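Local coordinates for transglutaminase-like domain-containing protein (Streptococcus suis, PDB 4XZ7) that is a transglutaminase with antiphagocytic properties, an enzyme type that generally joins glutamine and lysine side chains of proteins, and whose N-terminal part is described here, at residues 195-200 with 256-261; 218-223 with 268-273; 14-19 with 89-94; 37-42 with 74-79. All coordinates share one frame; numbering follows the deposited sequence.

Contact 1 of 4, residues 195-200 with 256-261; sequences DDLIHK and VTERQK
Thr257 presents its carbon side to helix 188-205, where Leu197 and Ile198 receive it. Its methyl CG2 lies anti to the carbonyl carbon, with OG1 set between the backbone N and the carbonyl carbon (chi1 42°), and this rotation points the one apolar branch of the residue across the contact. CG2 sits 3.7 Å from Ile198 CG1, the methylene of the longer isoleucine branch, and the two side chains are skewed against each other. On the Leu197 side the packing reaches down to the stems, with Leu197 CB 3.9 Å from Thr257 CB. Further out, Leu197 CD2 stands 4.0 Å from Glu258 CG, the two chains crossing at about a right angle. The chi2 of Leu197, 19°, is unusual for leucine, so its methyls may be less certainly placed than CB.

Threonine suits the place because it carries a methyl and a hydroxyl on one carbon: OG1 is hydrogen-bonded to Asn194, one turn before Ile198. Glu258 lends its aliphatic CG to Leu197 and carries its carboxylate on to a salt bridge with Arg190, again on helix 188-205. No hydrogen bond joins 195-200 to 256-261 directly. The chemistry implies a small apolar seam where carbon meets carbon, while the polar ends of Thr257 and Glu258 are paired with Asn194 and Arg190, earlier along the same helix.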
loop_
_atom_site.group_PDB
_atom_site.type_symbol
_atom_site.label_atom_id
_atom_site.label_comp_id
_atom_site.label_asym_id
_atom_site.label_seq_id
_atom_site.Cartn_x
_atom_site.Cartn_y
_atom_site.Cartn_z
ATOM N N ASP B 195 -20.256 -8.310 -12.630
ATOM C CA ASP B 195 -21.280 -8.187 -13.663
ATOM C C ASP B 195 -22.610 -8.711 -13.147
ATOM O O ASP B 195 -23.692 -8.240 -13.553
ATOM C CB ASP B 195 -20.886 -8.946 -14.928
ATOM C CG ASP B 195 -20.231 -8.056 -15.961
ATOM O OD1 ASP B 195 -19.988 -6.862 -15.667
ATOM O OD2 ASP B 195 -19.946 -8.558 -17.069
ATOM N N ASP B 196 -22.537 -9.681 -12.242
ATOM C CA ASP B 196 -23.764 -10.177 -11.633
ATOM C C ASP B 196 -24.356 -9.136 -10.695
ATOM O O ASP B 196 -25.561 -8.890 -10.724
ATOM C CB ASP B 196 -23.535 -11.487 -10.881
ATOM C CG ASP B 196 -24.844 -12.162 -10.501
ATOM O OD1 ASP B 196 -25.540 -12.679 -11.414
ATOM O OD2 ASP B 196 -25.180 -12.157 -9.296
ATOM N N LEU B 197 -23.510 -8.533 -9.863
ATOM C CA LEU B 197 -23.938 -7.425 -9.002
ATOM C C LEU B 197 -24.624 -6.293 -9.785
ATOM O O LEU B 197 -25.633 -5.730 -9.339
ATOM C CB LEU B 197 -22.738 -6.881 -8.233
ATOM C CG LEU B 197 -22.529 -7.297 -6.774
ATOM C CD1 LEU B 197 -23.282 -8.535 -6.413
ATOM C CD2 LEU B 197 -21.038 -7.486 -6.490
ATOM N N ILE B 198 -24.085 -5.976 -10.960
ATOM C CA ILE B 198 -24.671 -4.948 -11.815
ATOM C C ILE B 198 -26.029 -5.384 -12.334
ATOM O O ILE B 198 -26.984 -4.601 -12.319
ATOM C CB ILE B 198 -23.756 -4.622 -13.001
ATOM C CG1 ILE B 198 -22.454 -4.005 -12.488
ATOM C CG2 ILE B 198 -24.434 -3.672 -13.953
ATOM C CD1 ILE B 198 -21.410 -3.914 -13.543
ATOM N N HIS B 199 -26.101 -6.634 -12.795
ATOM C CA HIS B 199 -27.357 -7.229 -13.249
ATOM C C HIS B 199 -28.425 -7.091 -12.167
ATOM O O HIS B 199 -29.562 -6.693 -12.441
ATOM C CB HIS B 199 -27.155 -8.705 -13.613
ATOM C CG HIS B 199 -28.150 -9.233 -14.601
ATOM N ND1 HIS B 199 -29.494 -9.357 -14.316
ATOM C CD2 HIS B 199 -27.992 -9.689 -15.867
ATOM C CE1 HIS B 199 -30.123 -9.853 -15.366
ATOM N NE2 HIS B 199 -29.234 -10.067 -16.319
ATOM N N LYS B 200 -28.054 -7.399 -10.931
ATOM C CA LYS B 200 -28.988 -7.269 -9.822
ATOM C C LYS B 200 -29.397 -5.816 -9.593
ATOM O O LYS B 200 -30.559 -5.549 -9.264
ATOM C CB LYS B 200 -28.388 -7.858 -8.547
ATOM C CG LYS B 200 -28.599 -9.363 -8.427
ATOM C CD LYS B 200 -27.776 -9.970 -7.298
ATOM C CE LYS B 200 -27.977 -11.478 -7.239
ATOM N NZ LYS B 200 -27.114 -12.108 -6.202
ATOM N N VAL B 256 -19.581 1.001 -6.501
ATOM C CA VAL B 256 -21.000 1.046 -6.145
ATOM C C VAL B 256 -21.551 -0.362 -5.936
ATOM O O VAL B 256 -22.507 -0.552 -5.188
ATOM C CB VAL B 256 -21.866 1.855 -7.171
ATOM C CG1 VAL B 256 -21.023 2.484 -8.260
ATOM C CG2 VAL B 256 -23.076 1.059 -7.703
ATOM N N THR B 257 -20.901 -1.357 -6.528
ATOM C CA THR B 257 -21.420 -2.717 -6.489
ATOM C C THR B 257 -21.075 -3.457 -5.195
ATOM O O THR B 257 -21.958 -3.978 -4.533
ATOM C CB THR B 257 -20.908 -3.530 -7.682
ATOM O OG1 THR B 257 -19.517 -3.246 -7.904
ATOM C CG2 THR B 257 -21.707 -3.184 -8.929
ATOM N N GLU B 258 -19.789 -3.512 -4.855
ATOM C CA GLU B 258 -19.320 -4.163 -3.633
ATOM C C GLU B 258 -19.310 -3.241 -2.423
ATOM O O GLU B 258 -19.796 -3.583 -1.340
ATOM C CB GLU B 258 -17.902 -4.708 -3.837
ATOM C CG GLU B 258 -17.826 -5.740 -4.952
ATOM C CD GLU B 258 -16.464 -6.401 -5.048
ATOM O OE1 GLU B 258 -15.524 -6.012 -4.315
ATOM O OE2 GLU B 258 -16.336 -7.318 -5.873
ATOM N N ARG B 259 -18.726 -2.068 -2.606
ATOM C CA ARG B 259 -18.507 -1.158 -1.492
ATOM C C ARG B 259 -19.770 -0.373 -1.142
ATOM O O ARG B 259 -19.952 0.041 0.004
ATOM C CB ARG B 259 -17.360 -0.221 -1.843
ATOM C CG ARG B 259 -16.876 0.696 -0.753
ATOM C CD ARG B 259 -15.688 1.427 -1.308
ATOM N NE ARG B 259 -15.016 2.274 -0.333
ATOM C CZ ARG B 259 -14.981 3.599 -0.402
ATOM N NH1 ARG B 259 -15.594 4.219 -1.405
ATOM N NH2 ARG B 259 -14.322 4.302 0.515
ATOM N N GLN B 260 -20.620 -0.156 -2.144
ATOM C CA GLN B 260 -21.852 0.627 -2.012
ATOM C C GLN B 260 -21.572 2.071 -1.593
ATOM O O GLN B 260 -22.412 2.750 -1.000
ATOM C CB GLN B 260 -22.803 -0.049 -1.025
ATOM C CG GLN B 260 -23.068 -1.519 -1.342
ATOM C CD GLN B 260 -24.227 -2.079 -0.547
ATOM O OE1 GLN B 260 -24.131 -2.258 0.661
ATOM N NE2 GLN B 260 -25.340 -2.336 -1.225
ATOM N N LYS B 261 -20.377 2.535 -1.927
ATOM C CA LYS B 261 -19.942 3.868 -1.577
ATOM C C LYS B 261 -18.998 4.283 -2.682
ATOM O O LYS B 261 -18.035 3.567 -2.991
ATOM C CB LYS B 261 -19.246 3.887 -0.215
ATOM C CG LYS B 261 -18.957 5.266 0.357
ATOM C CD LYS B 261 -18.276 5.098 1.722
ATOM C CE LYS B 261 -18.113 6.404 2.460
ATOM N NZ LYS B 261 -17.232 6.177 3.630
#

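Contact 2 of 4, residues 218-223 with 268-273; sequences KAFVQY and STTAAR
Phe220 reaches across from helix 213-227 and sets the corner of its ring against the backbone of helix 264-277 at Ala271. CG is anti to the backbone N (chi1 -176°), which swings the ring out toward the other helix. The tight spot is Phe220 CE2, 3.8 Å from Ala271 CA. Alanine suits this site because its small methyl lets the aromatic ring come close to the main chain. The approach is oblique to the ring, and neighbouring Thr270 is met more loosely, its CG2 4.4 Å from Phe220 CZ. The far side of helix 213-227 is different in character: Gln222 faces solvent, as a long polar residue there can. Helix 264-277 is covered on another side by strand 282-288, which touches Ala272, while Ala140 of the second subunit also packs on Ala272. A helix held between other helices and a sheet in this way is consistent with the transglutaminase core fold, related to papain-like peptidases, whose central helix packs against the core sheet.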
loop_
_atom_site.group_PDB
_atom_site.type_symbol
_atom_site.label_atom_id
_atom_site.label_comp_id
_atom_site.label_asym_id
_atom_site.label_seq_id
_atom_site.Cartn_x
_atom_site.Cartn_y
_atom_site.Cartn_z
ATOM N N LYS B 218 -33.397 6.693 -16.749
ATOM C CA LYS B 218 -33.919 7.424 -15.598
ATOM C C LYS B 218 -34.028 6.487 -14.392
ATOM O O LYS B 218 -33.484 6.758 -13.312
ATOM C CB LYS B 218 -35.285 8.047 -15.944
ATOM C CG LYS B 218 -35.782 9.127 -15.004
ATOM C CD LYS B 218 -37.269 9.450 -15.269
ATOM C CE LYS B 218 -37.535 9.910 -16.706
ATOM N NZ LYS B 218 -37.136 11.330 -16.955
ATOM N N ALA B 219 -34.688 5.357 -14.610
ATOM C CA ALA B 219 -34.912 4.374 -13.558
ATOM C C ALA B 219 -33.607 3.845 -12.954
ATOM O O ALA B 219 -33.458 3.794 -11.723
ATOM C CB ALA B 219 -35.736 3.224 -14.102
ATOM N N PHE B 220 -32.662 3.442 -13.803
ATOM C CA PHE B 220 -31.417 2.886 -13.260
ATOM C C PHE B 220 -30.602 3.933 -12.474
ATOM O O PHE B 220 -30.154 3.687 -11.346
ATOM C CB PHE B 220 -30.549 2.286 -14.363
ATOM C CG PHE B 220 -29.312 1.631 -13.834
ATOM C CD1 PHE B 220 -29.379 0.380 -13.247
ATOM C CD2 PHE B 220 -28.091 2.286 -13.880
ATOM C CE1 PHE B 220 -28.242 -0.218 -12.738
ATOM C CE2 PHE B 220 -26.956 1.703 -13.370
ATOM C CZ PHE B 220 -27.025 0.456 -12.793
ATOM N N VAL B 221 -30.416 5.091 -13.097
ATOM C CA VAL B 221 -29.679 6.204 -12.520
ATOM C C VAL B 221 -30.241 6.582 -11.153
ATOM O O VAL B 221 -29.494 6.706 -10.173
ATOM C CB VAL B 221 -29.723 7.426 -13.460
ATOM C CG1 VAL B 221 -29.252 8.679 -12.747
ATOM C CG2 VAL B 221 -28.885 7.168 -14.681
ATOM N N GLN B 222 -31.564 6.730 -11.086
ATOM C CA GLN B 222 -32.209 7.126 -9.841
ATOM C C GLN B 222 -32.068 6.041 -8.782
ATOM O O GLN B 222 -31.803 6.332 -7.607
ATOM C CB GLN B 222 -33.688 7.452 -10.068
ATOM C CG GLN B 222 -34.292 8.311 -8.958
ATOM C CD GLN B 222 -33.676 9.716 -8.878
ATOM O OE1 GLN B 222 -32.866 10.004 -7.988
ATOM N NE2 GLN B 222 -34.076 10.596 -9.797
ATOM N N TYR B 223 -32.228 4.786 -9.187
ATOM C CA TYR B 223 -32.059 3.702 -8.217
ATOM C C TYR B 223 -30.663 3.669 -7.585
ATOM O O TYR B 223 -30.505 3.592 -6.347
ATOM C CB TYR B 223 -32.326 2.347 -8.858
ATOM C CG TYR B 223 -32.205 1.228 -7.848
ATOM C CD1 TYR B 223 -31.008 0.544 -7.669
ATOM C CD2 TYR B 223 -33.286 0.879 -7.056
ATOM C CE1 TYR B 223 -30.893 -0.451 -6.736
ATOM C CE2 TYR B 223 -33.187 -0.124 -6.133
ATOM C CZ TYR B 223 -31.989 -0.783 -5.974
ATOM O OH TYR B 223 -31.896 -1.783 -5.046
ATOM N N SER B 268 -20.394 6.508 -12.689
ATOM C CA SER B 268 -20.430 6.565 -14.151
ATOM C C SER B 268 -19.970 5.253 -14.794
ATOM O O SER B 268 -20.476 4.857 -15.851
ATOM C CB SER B 268 -19.568 7.724 -14.672
ATOM O OG SER B 268 -19.992 8.979 -14.136
ATOM N N THR B 269 -19.013 4.576 -14.167
ATOM C CA THR B 269 -18.515 3.306 -14.712
ATOM C C THR B 269 -19.541 2.183 -14.547
ATOM O O THR B 269 -19.789 1.403 -15.474
ATOM C CB THR B 269 -17.201 2.890 -14.045
ATOM O OG1 THR B 269 -16.221 3.926 -14.237
ATOM C CG2 THR B 269 -16.705 1.568 -14.613
ATOM N N THR B 270 -20.157 2.117 -13.371
ATOM C CA THR B 270 -21.219 1.146 -13.150
ATOM C C THR B 270 -22.403 1.429 -14.082
ATOM O O THR B 270 -23.000 0.508 -14.637
ATOM C CB THR B 270 -21.693 1.167 -11.692
ATOM O OG1 THR B 270 -20.602 0.800 -10.852
ATOM C CG2 THR B 270 -22.854 0.176 -11.472
ATOM N N ALA B 271 -22.725 2.704 -14.258
ATOM C CA ALA B 271 -23.829 3.071 -15.136
ATOM C C ALA B 271 -23.524 2.722 -16.590
ATOM O O ALA B 271 -24.382 2.212 -17.292
ATOM C CB ALA B 271 -24.161 4.554 -15.003
ATOM N N ALA B 272 -22.303 2.996 -17.044
ATOM C CA ALA B 272 -21.954 2.732 -18.435
ATOM C C ALA B 272 -22.037 1.241 -18.691
ATOM O O ALA B 272 -22.613 0.810 -19.710
ATOM C CB ALA B 272 -20.571 3.260 -18.770
ATOM N N ARG B 273 -21.485 0.455 -17.760
ATOM C CA ARG B 273 -21.547 -1.003 -17.888
ATOM C C ARG B 273 -23.002 -1.460 -17.967
ATOM O O ARG B 273 -23.376 -2.187 -18.888
ATOM C CB ARG B 273 -20.837 -1.700 -16.726
ATOM C CG ARG B 273 -20.720 -3.203 -16.888
ATOM C CD ARG B 273 -19.665 -3.587 -17.922
ATOM N NE ARG B 273 -19.503 -5.036 -18.014
ATOM C CZ ARG B 273 -18.919 -5.651 -19.033
ATOM N NH1 ARG B 273 -18.431 -4.943 -20.043
ATOM N NH2 ARG B 273 -18.825 -6.970 -19.053
#

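Contact 3 of 4, residues 14-19 with 89-94; sequences IEVLNW and DVIAHN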
loop_
_atom_site.group_PDB
_atom_site.type_symbol
_atom_site.label_atom_id
_atom_site.label_comp_id
_atom_site.label_asym_id
_atom_site.label_seq_id
_atom_site.Cartn_x
_atom_site.Cartn_y
_atom_site.Cartn_z
ATOM N N ILE B 14 7.549 -30.575 24.526
ATOM C CA ILE B 14 6.642 -29.966 23.561
ATOM C C ILE B 14 7.011 -30.357 22.130
ATOM O O ILE B 14 8.084 -30.001 21.637
ATOM C CB ILE B 14 6.653 -28.440 23.666
ATOM C CG1 ILE B 14 6.119 -27.995 25.032
ATOM C CG2 ILE B 14 5.833 -27.828 22.539
ATOM C CD1 ILE B 14 5.875 -26.515 25.120
ATOM N N GLU B 15 6.127 -31.100 21.472
ATOM C CA GLU B 15 6.299 -31.410 20.060
ATOM C C GLU B 15 5.589 -30.376 19.231
ATOM O O GLU B 15 4.505 -29.901 19.595
ATOM C CB GLU B 15 5.754 -32.797 19.709
ATOM C CG GLU B 15 6.365 -33.946 20.467
ATOM C CD GLU B 15 5.629 -35.243 20.201
ATOM O OE1 GLU B 15 5.652 -35.716 19.041
ATOM O OE2 GLU B 15 5.010 -35.777 21.146
ATOM N N VAL B 16 6.197 -30.038 18.099
ATOM C CA VAL B 16 5.612 -29.113 17.151
ATOM C C VAL B 16 5.325 -29.879 15.864
ATOM O O VAL B 16 6.251 -30.324 15.190
ATOM C CB VAL B 16 6.552 -27.923 16.896
ATOM C CG1 VAL B 16 5.950 -26.961 15.902
ATOM C CG2 VAL B 16 6.849 -27.218 18.208
ATOM N N LEU B 17 4.043 -30.060 15.545
ATOM C CA LEU B 17 3.642 -30.868 14.388
ATOM C C LEU B 17 2.844 -30.046 13.393
ATOM O O LEU B 17 2.338 -28.986 13.729
ATOM C CB LEU B 17 2.810 -32.073 14.828
ATOM C CG LEU B 17 3.292 -32.964 15.969
ATOM C CD1 LEU B 17 2.293 -34.082 16.176
ATOM C CD2 LEU B 17 4.654 -33.539 15.663
ATOM N N ASN B 18 2.718 -30.527 12.160
ATOM C CA ASN B 18 1.844 -29.845 11.212
ATOM C C ASN B 18 0.495 -30.526 11.200
ATOM O O ASN B 18 0.298 -31.525 11.897
ATOM C CB ASN B 18 2.440 -29.817 9.804
ATOM C CG ASN B 18 2.764 -31.199 9.268
ATOM O OD1 ASN B 18 2.310 -32.221 9.794
ATOM N ND2 ASN B 18 3.560 -31.236 8.204
ATOM N N TRP B 19 -0.424 -30.004 10.396
ATOM C CA TRP B 19 -1.789 -30.498 10.427
ATOM C C TRP B 19 -1.895 -31.991 10.142
ATOM O O TRP B 19 -2.717 -32.667 10.738
ATOM C CB TRP B 19 -2.683 -29.740 9.451
ATOM C CG TRP B 19 -4.001 -30.428 9.355
ATOM C CD1 TRP B 19 -4.524 -31.052 8.264
ATOM C CD2 TRP B 19 -4.939 -30.633 10.425
ATOM N NE1 TRP B 19 -5.745 -31.606 8.577
ATOM C CE2 TRP B 19 -6.020 -31.364 9.898
ATOM C CE3 TRP B 19 -4.974 -30.249 11.773
ATOM C CZ2 TRP B 19 -7.128 -31.723 10.670
ATOM C CZ3 TRP B 19 -6.068 -30.609 12.540
ATOM C CH2 TRP B 19 -7.134 -31.338 11.986
ATOM N N ASP B 89 7.628 -18.957 14.549
ATOM C CA ASP B 89 7.941 -18.758 15.970
ATOM C C ASP B 89 8.961 -19.759 16.460
ATOM O O ASP B 89 9.091 -20.836 15.895
ATOM C CB ASP B 89 6.676 -18.886 16.831
ATOM C CG ASP B 89 5.807 -17.660 16.767
ATOM O OD1 ASP B 89 6.062 -16.787 15.903
ATOM O OD2 ASP B 89 4.873 -17.563 17.593
ATOM N N VAL B 90 9.680 -19.425 17.525
ATOM C CA VAL B 90 10.548 -20.427 18.121
ATOM C C VAL B 90 10.226 -20.687 19.599
ATOM O O VAL B 90 9.731 -19.824 20.335
ATOM C CB VAL B 90 12.046 -20.058 17.960
ATOM C CG1 VAL B 90 12.262 -19.182 16.713
ATOM C CG2 VAL B 90 12.593 -19.412 19.203
ATOM N N ILE B 91 10.472 -21.922 20.012
ATOM C CA ILE B 91 10.317 -22.294 21.403
ATOM C C ILE B 91 11.687 -22.511 22.038
ATOM O O ILE B 91 12.431 -23.376 21.603
ATOM C CB ILE B 91 9.487 -23.561 21.547
ATOM C CG1 ILE B 91 8.055 -23.302 21.059
ATOM C CG2 ILE B 91 9.541 -24.054 23.008
ATOM C CD1 ILE B 91 7.137 -24.473 21.226
ATOM N N ALA B 92 12.018 -21.718 23.054
ATOM C CA ALA B 92 13.301 -21.868 23.731
ATOM C C ALA B 92 13.297 -23.127 24.574
ATOM O O ALA B 92 12.378 -23.360 25.358
ATOM C CB ALA B 92 13.608 -20.656 24.597
ATOM N N HIS B 93 14.345 -23.929 24.422
ATOM C CA HIS B 93 14.418 -25.224 25.079
ATOM C C HIS B 93 14.755 -25.067 26.547
ATOM O O HIS B 93 14.158 -25.722 27.395
ATOM C CB HIS B 93 15.445 -26.104 24.373
ATOM C CG HIS B 93 15.186 -26.255 22.908
ATOM N ND1 HIS B 93 13.914 -26.255 22.376
ATOM C CD2 HIS B 93 16.032 -26.392 21.859
ATOM C CE1 HIS B 93 13.986 -26.395 21.065
ATOM N NE2 HIS B 93 15.261 -26.482 20.724
ATOM N N ASN B 94 15.711 -24.185 26.831
ATOM C CA ASN B 94 16.111 -23.860 28.191
ATOM C C ASN B 94 16.522 -22.389 28.274
ATOM O O ASN B 94 16.462 -21.671 27.277
ATOM C CB ASN B 94 17.262 -24.779 28.665
ATOM C CG ASN B 94 18.431 -24.810 27.701
ATOM O OD1 ASN B 94 18.606 -23.919 26.864
ATOM N ND2 ASN B 94 19.253 -25.852 27.818
#
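Ile14, Val16 and Ile91 meet through saturated branches alone, so no ring, amide or carboxylate presents a face or an edge across this contact. The flat groups are engaged elsewhere: the Trp19 ring meets Phe65 with planes about 55° apart, and the Asp89 carboxylate is hydrogen-bonded to the backbone N of Arg121 and to His123.

What does cross the gap is the end of Ile91. With CG1 anti to the carbonyl carbon and the chain extended beyond it (chi2 -177°), CD1 is carried well clear of its own strand. It comes to 3.8 Å from Ile14 CG2, the two isoleucines lying roughly at right angles, and to 4.1 Å from Val16 CG2, past which it runs in the opposite direction. Ile14 and Val16 are alternate residues of strand 14-17 and so project from the same side; beta-branched residues suit such a strand and offer methyls held close to the backbone, with few rotamers. The backbones stay apart, with 8.8 Å between Ile14 CA and Ile91 CA, and the contact is made by side chains near the surface. Met85 touches both Val16 and Ile91.

Strand 14-17 pairs with 63-68 in one mixed sheet, whereas 90-91 pairs with 121-124 in another. Each is followed by a helix with an asparagine N-cap, Asn18 and Asn94. The arrangement is a small side-chain contact between a strand of one mixed sheet and a short strand of another, with no backbone bond between them.

Contact 4 of 4, residues 37-42 with 74-79; sequences HVLKLG and QNIHDF
Ile76 and Phe79 are the two residues by which 74-79 touches strand 36-40. Gln74, at the start, turns its amide away, and its OE1 is hydrogen-bonded to the backbone N of Asn154. Ile76 then points toward the other strand: its CD1 meets Leu39 CD1 tip to tip at 4.0 Å, a simple apolar contact between two long branched side chains. His77 and Asp78 follow with left-handed backbone angles, forming a two-residue turn of the I'/III' kind. Aspartate tolerates this conformation better than most residues. The turn is closed on both sides, Ile76 N to Phe79 O and Phe79 N to Ile76 O each measuring 3.0 Å, which makes a tight beta hairpin.

Phe79 comes out of the hairpin with CG anti to its backbone N (chi1 -151°) and lays its ring against that of His37. The two form a face-to-face stack, centroids 4.3 Å apart and planes tilted by 29°, with Phe79 CD2 over the middle of the imidazole. Phe79 CD2 and His37 CD2 approach to 3.4 Å. The imidazole is held in rotation by a hydrogen bond from Leu50 N to ND1, and His81 meets it edge-to-face.

Strand 36-40 runs between 48-51, antiparallel, and 79-86, parallel; the hairpin joins 74-76 to this second neighbour, while Val38 packs on helix 53-59.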
loop_
_atom_site.group_PDB
_atom_site.type_symbol
_atom_site.label_atom_id
_atom_site.label_comp_id
_atom_site.label_asym_id
_atom_site.label_seq_id
_atom_site.Cartn_x
_atom_site.Cartn_y
_atom_site.Cartn_z
ATOM N N HIS B 37 -11.816 -25.780 20.962
ATOM C CA HIS B 37 -11.398 -24.381 21.011
ATOM C C HIS B 37 -9.954 -24.345 20.562
ATOM O O HIS B 37 -9.255 -25.357 20.639
ATOM C CB HIS B 37 -11.551 -23.749 22.404
ATOM C CG HIS B 37 -12.969 -23.623 22.845
ATOM N ND1 HIS B 37 -14.021 -23.571 21.950
ATOM C CD2 HIS B 37 -13.526 -23.581 24.080
ATOM C CE1 HIS B 37 -15.157 -23.488 22.614
ATOM N NE2 HIS B 37 -14.889 -23.501 23.911
ATOM N N VAL B 38 -9.499 -23.195 20.084
ATOM C CA VAL B 38 -8.122 -23.096 19.624
ATOM C C VAL B 38 -7.450 -21.845 20.158
ATOM O O VAL B 38 -7.945 -20.736 19.960
ATOM C CB VAL B 38 -8.022 -23.088 18.086
ATOM C CG1 VAL B 38 -6.553 -23.005 17.671
ATOM C CG2 VAL B 38 -8.705 -24.342 17.501
ATOM N N LEU B 39 -6.325 -22.045 20.842
ATOM C CA LEU B 39 -5.517 -20.959 21.377
ATOM C C LEU B 39 -4.286 -20.791 20.526
ATOM O O LEU B 39 -3.648 -21.764 20.162
ATOM C CB LEU B 39 -5.099 -21.232 22.821
ATOM C CG LEU B 39 -6.251 -21.393 23.816
ATOM C CD1 LEU B 39 -5.733 -21.838 25.181
ATOM C CD2 LEU B 39 -7.031 -20.089 23.920
ATOM N N LYS B 40 -3.951 -19.548 20.215
ATOM C CA LYS B 40 -2.720 -19.259 19.506
ATOM C C LYS B 40 -1.770 -18.571 20.467
ATOM O O LYS B 40 -2.123 -17.567 21.092
ATOM C CB LYS B 40 -2.975 -18.377 18.282
ATOM C CG LYS B 40 -1.712 -18.052 17.503
ATOM C CD LYS B 40 -2.012 -17.377 16.154
ATOM C CE LYS B 40 -0.709 -17.120 15.378
ATOM N NZ LYS B 40 -0.904 -16.495 14.037
ATOM N N LEU B 41 -0.563 -19.099 20.578
ATOM C CA LEU B 41 0.393 -18.569 21.540
ATOM C C LEU B 41 0.761 -17.149 21.175
ATOM O O LEU B 41 1.182 -16.878 20.049
ATOM C CB LEU B 41 1.638 -19.438 21.601
ATOM C CG LEU B 41 1.486 -20.843 22.166
ATOM C CD1 LEU B 41 2.868 -21.469 22.391
ATOM C CD2 LEU B 41 0.674 -20.801 23.470
ATOM N N GLY B 42 0.586 -16.247 22.132
ATOM C CA GLY B 42 0.945 -14.854 21.954
ATOM C C GLY B 42 -0.264 -13.973 21.730
ATOM O O GLY B 42 -0.130 -12.751 21.624
ATOM N N GLN B 74 -5.648 -29.420 25.752
ATOM C CA GLN B 74 -5.665 -28.946 27.132
ATOM C C GLN B 74 -7.112 -28.798 27.610
ATOM O O GLN B 74 -7.936 -28.170 26.944
ATOM C CB GLN B 74 -4.932 -27.597 27.241
ATOM C CG GLN B 74 -3.488 -27.643 26.734
ATOM C CD GLN B 74 -2.599 -28.536 27.614
ATOM O OE1 GLN B 74 -2.638 -28.445 28.848
ATOM N NE2 GLN B 74 -1.810 -29.410 26.977
ATOM N N ASN B 75 -7.420 -29.376 28.760
ATOM C CA ASN B 75 -8.770 -29.340 29.280
ATOM C C ASN B 75 -8.941 -27.990 29.946
ATOM O O ASN B 75 -8.344 -27.734 30.983
ATOM C CB ASN B 75 -9.010 -30.504 30.258
ATOM C CG ASN B 75 -10.420 -30.526 30.836
ATOM O OD1 ASN B 75 -11.394 -30.247 30.143
ATOM N ND2 ASN B 75 -10.528 -30.857 32.127
ATOM N N ILE B 76 -9.696 -27.089 29.331
ATOM C CA ILE B 76 -9.875 -25.795 29.970
ATOM C C ILE B 76 -11.368 -25.518 30.079
ATOM O O ILE B 76 -12.077 -25.525 29.076
ATOM C CB ILE B 76 -9.153 -24.683 29.210
ATOM C CG1 ILE B 76 -7.640 -24.963 29.165
ATOM C CG2 ILE B 76 -9.402 -23.336 29.878
ATOM C CD1 ILE B 76 -6.849 -23.900 28.433
ATOM N N HIS B 77 -11.826 -25.315 31.313
ATOM C CA HIS B 77 -13.253 -25.247 31.651
ATOM C C HIS B 77 -14.012 -26.341 30.938
ATOM O O HIS B 77 -14.992 -26.087 30.241
ATOM C CB HIS B 77 -13.852 -23.885 31.312
ATOM C CG HIS B 77 -13.413 -22.794 32.233
ATOM N ND1 HIS B 77 -12.618 -21.749 31.822
ATOM C CD2 HIS B 77 -13.646 -22.594 33.550
ATOM C CE1 HIS B 77 -12.385 -20.946 32.842
ATOM N NE2 HIS B 77 -13.000 -21.431 33.901
ATOM N N ASP B 78 -13.519 -27.556 31.132
ATOM C CA ASP B 78 -14.106 -28.772 30.603
ATOM C C ASP B 78 -14.355 -28.690 29.101
ATOM O O ASP B 78 -15.356 -29.190 28.606
ATOM C CB ASP B 78 -15.387 -29.103 31.364
ATOM C CG ASP B 78 -15.098 -29.743 32.718
ATOM O OD1 ASP B 78 -15.786 -29.392 33.705
ATOM O OD2 ASP B 78 -14.172 -30.590 32.795
ATOM N N PHE B 79 -13.440 -28.056 28.376
ATOM C CA PHE B 79 -13.509 -28.131 26.928
ATOM C C PHE B 79 -12.110 -28.253 26.322
ATOM O O PHE B 79 -11.163 -27.594 26.765
ATOM C CB PHE B 79 -14.247 -26.920 26.356
ATOM C CG PHE B 79 -14.951 -27.213 25.054
ATOM C CD1 PHE B 79 -16.201 -27.817 25.044
ATOM C CD2 PHE B 79 -14.347 -26.915 23.841
ATOM C CE1 PHE B 79 -16.838 -28.106 23.840
ATOM C CE2 PHE B 79 -14.983 -27.199 22.633
ATOM C CZ PHE B 79 -16.224 -27.794 22.634
#

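The four contacts form two distant groups. Contacts 3 and 4 belong to the N-terminal region, their centres about 17 Å apart and their nearest atoms about 4 Å; both reach the same mixed sheet, and both segments of contact 4 fall between those of contact 3 in sequence. Contacts 1 and 2 follow later, with segments that alternate along the chain and centres about 11 Å apart. They touch directly, notably through the salt bridge between Asp195 and Arg273, which ties helix 188-205 to helix 264-277. Some 41 to 57 Å separates the centres of the two groups, consistent with the helices of the transglutaminase-like part and the N-terminal sheets being separate regions of an elongated chain.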